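50S ribosomal protein L16 arginine hydroxylase (Escherichia coli, PDB 4CCL) hydroxylates an arginine of ribosomal protein uL16 at its beta carbon, as an iron(II)- and 2-oxoglutarate-dependent JmjC-family oxygenase that works as a homodimer. Local coordinates at residues E91-L96 / L111-S116; G42-S47 / L81-V86. One frame throughout, in Å; residues are numbered along the deposited sequence.

Contact 1 of 2, residues E91-L96 / L111-S116; sequences EPTAAL and LMISFS. With SO4 (sulfate ion), chain L.
Thr93 and Leu96, three residues apart in 91-96, face Leu111 and Ile113 of the extended segment 111-116, with the CA atoms of Thr93 and Leu111 7.8 Å apart. The strand belongs to the cupin-like JmjC fold, and the short helix 91-94 packs against one face of its antiparallel sheet. Thr93 is central. With OG1 beside the backbone N (chi1 -65°), CG2 stands anti to that N and reaches the strand, where it meets CD1 of Leu111 at 3.6 Å, the two side chains crossing at a slant. The same methyl also lies 4.1 Å from CD1 of Ile113, which approaches tip to tip because the isoleucine chain runs out straight (chi2 -178°). Threonine suits this place because its two branches do different work: the methyl joins the apolar layer, while OG1 hydrogen-bonds to His90 ND1. Leu96 adds a looser touch, CD1 to CD2 of Leu111 at 4.5 Å, and its side chain also packs on Tyr3 and Phe28. The branched Leu111 and Ile113 present their methyls to the helix, Leu111 continuing onto Val200 and Ile113 onto Tyr198 of strand 195-202.

Met112 and Ser114, next to Ile113 on the strand, turn to the opposite face of the sheet, where Ser114, inferred to bind substrate, meets a sulfate ion, probably from the crystallisation liquor, that is also hydrogen-bonded to Arg140 NH1. The pairing of a small hydroxyl with a guanidinium suits an anion and is consistent with a site for a substrate carboxylate. Selenomethionine Met112 lays CE alongside the sulfate, and the ion's O1 accepts the hydrogen bond from Ser114 OG at 2.8 Å.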
loop_
_atom_site.group_PDB
_atom_site.type_symbol
_atom_site.label_atom_id
_atom_site.label_comp_id
_atom_site.label_asym_id
_atom_site.label_seq_id
_atom_site.Cartn_x
_atom_site.Cartn_y
_atom_site.Cartn_z
ATOM N N GLU B 91 -35.404 3.448 10.175
ATOM C CA GLU B 91 -35.396 4.909 10.354
ATOM C C GLU B 91 -35.542 5.375 11.817
ATOM O O GLU B 91 -34.777 6.241 12.273
ATOM C CB GLU B 91 -36.438 5.606 9.458
ATOM C CG GLU B 91 -36.100 5.675 7.976
ATOM C CD GLU B 91 -37.057 6.580 7.210
ATOM O OE1 GLU B 91 -37.529 7.579 7.796
ATOM O OE2 GLU B 91 -37.342 6.293 6.026
ATOM N N PRO B 92 -36.531 4.825 12.554
ATOM C CA PRO B 92 -36.664 5.227 13.961
ATOM C C PRO B 92 -35.386 5.004 14.766
ATOM O O PRO B 92 -35.080 5.791 15.661
ATOM C CB PRO B 92 -37.782 4.317 14.477
ATOM C CG PRO B 92 -38.616 4.050 13.282
ATOM C CD PRO B 92 -37.643 3.943 12.141
ATOM N N THR B 93 -34.648 3.950 14.437
ATOM C CA THR B 93 -33.369 3.692 15.081
ATOM C C THR B 93 -32.356 4.745 14.645
ATOM O O THR B 93 -31.571 5.235 15.458
ATOM C CB THR B 93 -32.841 2.274 14.768
ATOM O OG1 THR B 93 -33.720 1.297 15.341
ATOM C CG2 THR B 93 -31.449 2.083 15.348
ATOM N N ALA B 94 -32.399 5.108 13.366
ATOM C CA ALA B 94 -31.517 6.141 12.835
ATOM C C ALA B 94 -31.699 7.450 13.588
ATOM O O ALA B 94 -30.737 8.202 13.777
ATOM C CB ALA B 94 -31.765 6.344 11.348
ATOM N N ALA B 95 -32.929 7.716 14.023
ATOM C CA ALA B 95 -33.207 8.908 14.828
ATOM C C ALA B 95 -32.349 9.020 16.100
ATOM O O ALA B 95 -32.049 10.125 16.553
ATOM C CB ALA B 95 -34.680 8.987 15.176
ATOM N N LEU B 96 -31.956 7.882 16.668
ATOM C CA LEU B 96 -31.142 7.866 17.887
ATOM C C LEU B 96 -29.765 8.509 17.702
ATOM O O LEU B 96 -29.151 8.960 18.669
ATOM C CB LEU B 96 -30.965 6.433 18.408
ATOM C CG LEU B 96 -31.689 6.021 19.693
ATOM C CD1 LEU B 96 -31.032 4.790 20.305
ATOM C CD2 LEU B 96 -31.723 7.165 20.693
ATOM N N LEU B 111 -24.945 2.417 14.678
ATOM C CA LEU B 111 -25.738 2.006 15.833
ATOM C C LEU B 111 -25.922 0.489 15.830
ATOM O O LEU B 111 -26.592 -0.053 14.949
ATOM C CB LEU B 111 -27.108 2.700 15.783
ATOM C CG LEU B 111 -28.021 2.826 17.014
ATOM C CD1 LEU B 111 -28.590 1.499 17.478
ATOM C CD2 LEU B 111 -27.297 3.503 18.154
HETATM N N MSE B 112 -25.346 -0.194 16.816
HETATM C CA MSE B 112 -25.559 -1.638 16.919
HETATM C C MSE B 112 -26.454 -1.961 18.115
HETATM O O MSE B 112 -26.289 -1.397 19.194
HETATM C CB MSE B 112 -24.226 -2.405 16.969
HETATM C CG MSE B 112 -23.671 -2.699 18.363
HETATM SE SE MSE B 112 -24.375 -4.344 19.172
HETATM C CE MSE B 112 -23.374 -4.276 20.839
ATOM N N ILE B 113 -27.417 -2.855 17.912
ATOM C CA ILE B 113 -28.382 -3.179 18.961
ATOM C C ILE B 113 -28.185 -4.596 19.483
ATOM O O ILE B 113 -27.959 -5.518 18.706
ATOM C CB ILE B 113 -29.835 -3.039 18.452
ATOM C CG1 ILE B 113 -30.081 -1.625 17.932
ATOM C CG2 ILE B 113 -30.835 -3.381 19.553
ATOM C CD1 ILE B 113 -31.492 -1.382 17.451
ATOM N N SER B 114 -28.273 -4.772 20.797
ATOM C CA SER B 114 -28.234 -6.114 21.364
ATOM C C SER B 114 -29.475 -6.404 22.202
ATOM O O SER B 114 -29.896 -5.576 23.009
ATOM C CB SER B 114 -26.968 -6.326 22.202
ATOM O OG SER B 114 -27.016 -5.588 23.411
ATOM N N PHE B 115 -30.065 -7.577 21.997
ATOM C CA PHE B 115 -31.135 -8.056 22.863
ATOM C C PHE B 115 -30.623 -9.228 23.679
ATOM O O PHE B 115 -30.134 -10.209 23.126
ATOM C CB PHE B 115 -32.365 -8.483 22.059
ATOM C CG PHE B 115 -33.396 -9.221 22.875
ATOM C CD1 PHE B 115 -34.222 -8.539 23.756
ATOM C CD2 PHE B 115 -33.538 -10.594 22.759
ATOM C CE1 PHE B 115 -35.168 -9.213 24.507
ATOM C CE2 PHE B 115 -34.484 -11.273 23.506
ATOM C CZ PHE B 115 -35.299 -10.582 24.381
ATOM N N SER B 116 -30.738 -9.131 24.998
ATOM C CA SER B 116 -30.252 -10.193 25.867
ATOM C C SER B 116 -31.282 -10.659 26.897
ATOM O O SER B 116 -31.911 -9.853 27.576
ATOM C CB SER B 116 -28.957 -9.763 26.566
ATOM O OG SER B 116 -29.101 -8.489 27.171
HETATM S S SO4 L . -23.574 -5.403 24.253
HETATM O O1 SO4 L . -24.603 -4.389 24.044
HETATM O O2 SO4 L . -22.257 -4.840 23.968
HETATM O O3 SO4 L . -23.599 -5.852 25.641
HETATM O O4 SO4 L . -23.835 -6.529 23.362
#

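Contact 2 of 2, residues G42-S47 / L81-V86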
loop_
_atom_site.group_PDB
_atom_site.type_symbol
_atom_site.label_atom_id
_atom_site.label_comp_id
_atom_site.label_asym_id
_atom_site.label_seq_id
_atom_site.Cartn_x
_atom_site.Cartn_y
_atom_site.Cartn_z
ATOM N N GLY B 42 -36.576 -10.278 13.241
ATOM C CA GLY B 42 -36.903 -10.285 11.828
ATOM C C GLY B 42 -35.823 -9.601 11.014
ATOM O O GLY B 42 -35.475 -10.053 9.923
ATOM N N LEU B 43 -35.281 -8.513 11.554
ATOM C CA LEU B 43 -34.200 -7.797 10.890
ATOM C C LEU B 43 -32.938 -8.655 10.836
ATOM O O LEU B 43 -32.140 -8.543 9.909
ATOM C CB LEU B 43 -33.915 -6.473 11.602
ATOM C CG LEU B 43 -33.753 -5.239 10.713
ATOM C CD1 LEU B 43 -32.433 -5.279 9.966
ATOM C CD2 LEU B 43 -34.922 -5.128 9.745
ATOM N N ALA B 44 -32.769 -9.514 11.838
ATOM C CA ALA B 44 -31.612 -10.397 11.902
ATOM C C ALA B 44 -31.788 -11.592 10.976
ATOM O O ALA B 44 -30.822 -12.280 10.644
ATOM C CB ALA B 44 -31.375 -10.859 13.329
HETATM N N MSE B 45 -33.026 -11.847 10.570
HETATM C CA MSE B 45 -33.285 -12.908 9.604
HETATM C C MSE B 45 -32.816 -12.530 8.199
HETATM O O MSE B 45 -32.547 -13.401 7.371
HETATM C CB MSE B 45 -34.768 -13.275 9.595
HETATM C CG MSE B 45 -35.244 -13.868 10.910
HETATM SE SE MSE B 45 -37.139 -14.305 10.938
HETATM C CE MSE B 45 -37.251 -14.985 12.763
ATOM N N GLU B 46 -32.713 -11.232 7.939
ATOM C CA GLU B 46 -32.321 -10.741 6.620
ATOM C C GLU B 46 -30.854 -11.050 6.315
ATOM O O GLU B 46 -30.006 -11.026 7.206
ATOM C CB GLU B 46 -32.601 -9.240 6.507
ATOM C CG GLU B 46 -33.943 -8.801 7.103
ATOM C CD GLU B 46 -35.134 -9.067 6.191
ATOM O OE1 GLU B 46 -35.052 -9.969 5.330
ATOM O OE2 GLU B 46 -36.159 -8.365 6.334
ATOM N N SER B 47 -30.567 -11.345 5.049
ATOM C CA SER B 47 -29.249 -11.835 4.651
ATOM C C SER B 47 -28.193 -10.750 4.434
ATOM O O SER B 47 -26.997 -11.044 4.401
ATOM C CB SER B 47 -29.364 -12.710 3.398
ATOM O OG SER B 47 -29.968 -11.999 2.332
ATOM N N LEU B 81 -28.489 -11.595 21.216
ATOM C CA LEU B 81 -28.482 -11.340 19.782
ATOM C C LEU B 81 -27.923 -9.950 19.506
ATOM O O LEU B 81 -28.437 -8.954 20.016
ATOM C CB LEU B 81 -29.899 -11.456 19.214
ATOM C CG LEU B 81 -30.094 -10.986 17.769
ATOM C CD1 LEU B 81 -29.218 -11.785 16.812
ATOM C CD2 LEU B 81 -31.560 -11.072 17.368
ATOM N N LEU B 82 -26.865 -9.891 18.704
ATOM C CA LEU B 82 -26.238 -8.627 18.334
ATOM C C LEU B 82 -26.415 -8.319 16.852
ATOM O O LEU B 82 -26.058 -9.123 15.996
ATOM C CB LEU B 82 -24.747 -8.644 18.676
ATOM C CG LEU B 82 -24.349 -8.599 20.154
ATOM C CD1 LEU B 82 -24.265 -9.994 20.756
ATOM C CD2 LEU B 82 -23.034 -7.854 20.327
ATOM N N VAL B 83 -26.962 -7.145 16.557
ATOM C CA VAL B 83 -27.168 -6.719 15.178
ATOM C C VAL B 83 -26.444 -5.407 14.883
ATOM O O VAL B 83 -26.676 -4.393 15.545
ATOM C CB VAL B 83 -28.663 -6.557 14.854
ATOM C CG1 VAL B 83 -28.839 -5.994 13.453
ATOM C CG2 VAL B 83 -29.382 -7.890 14.995
ATOM N N GLN B 84 -25.569 -5.441 13.880
ATOM C CA GLN B 84 -24.766 -4.285 13.491
ATOM C C GLN B 84 -25.535 -3.312 12.603
ATOM O O GLN B 84 -26.367 -3.725 11.796
ATOM C CB GLN B 84 -23.516 -4.748 12.738
ATOM C CG GLN B 84 -22.604 -5.661 13.531
ATOM C CD GLN B 84 -21.739 -4.905 14.519
ATOM O OE1 GLN B 84 -21.426 -3.733 14.315
ATOM N NE2 GLN B 84 -21.354 -5.573 15.600
ATOM N N ALA B 85 -25.242 -2.023 12.762
ATOM C CA ALA B 85 -25.723 -0.969 11.863
ATOM C C ALA B 85 -27.229 -0.980 11.596
ATOM O O ALA B 85 -27.656 -0.953 10.441
ATOM C CB ALA B 85 -24.953 -1.011 10.546
ATOM N N VAL B 86 -28.027 -1.015 12.660
ATOM C CA VAL B 86 -29.481 -1.033 12.525
ATOM C C VAL B 86 -29.982 0.260 11.880
ATOM O O VAL B 86 -30.985 0.262 11.161
ATOM C CB VAL B 86 -30.165 -1.249 13.895
ATOM C CG1 VAL B 86 -31.683 -1.150 13.777
ATOM C CG2 VAL B 86 -29.770 -2.593 14.473
#
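Ala44, in the last turn of the helix that includes 42-45, sits over the strand residues 81-83, its CA 6.6 Å from that of Val83, the nearest approach of the two backbones. This is a helix-on-sheet contact: helix 37-45 rests on one face of the antiparallel sheet, on the strand next to 108-116. Leu81 and Val83, two positions apart in the strand, both point to the helix and offer it a methyl each. Their CD2 and CG2 atoms are 4.5 Å from one another, and the single methyl of Ala44 settles against both. Ala44 CB is 4.0 Å from CD2 of Leu81 and 3.9 Å from CG2 of Val83, nearly equal distances that place it astride the pair. Val83 holds CG1 anti to its backbone N (chi1 175°), which leaves CG2 beside that N and on the side where Ala44 lies. Leu81 extends further from its strand to bring a branch to the same methyl.

Residue size explains the fit. Alanine lets the helix come down close to the sheet, whereas the beta-branched valine and the longer leucine suit an extended strand and supply the bulk on the sheet's side. Leu43 borders the site more loosely, its CD1 5.1 Å from CG1 of Val83, and it also packs on Val49, a residue that Val83 touches too. On the other neighbouring strand, 51-57, Ser51 lies against both Ala44 and Val83, and Leu53 against Leu81, so the packing spreads across adjacent strands.

Between the two segments the touching groups are all buried methyls, so the contact rests on the exclusion of water and on shape, with no polar direction to fix the helix on the sheet.

Overall arrangement
Contacts 1 and 2 lie side by side, their centres 10 Å apart, because strands 108-116 and 79-83 are antiparallel neighbours in one sheet. Backbone bonds probably join them directly: Val83 N lies 2.9 Å from Ile113 O, and Val86 N lies 2.9 Å from Leu111 O. Val86 also brings CG1 to within 3.5 Å of Thr93 OG1, so Val86 of contact 2 packs on the helix of contact 1. The inferred substrate site is close to both. The side chain of Leu81 is about 7 Å from that of Ser114, and the side chain of Ile113 about 9 Å from that of Arg140.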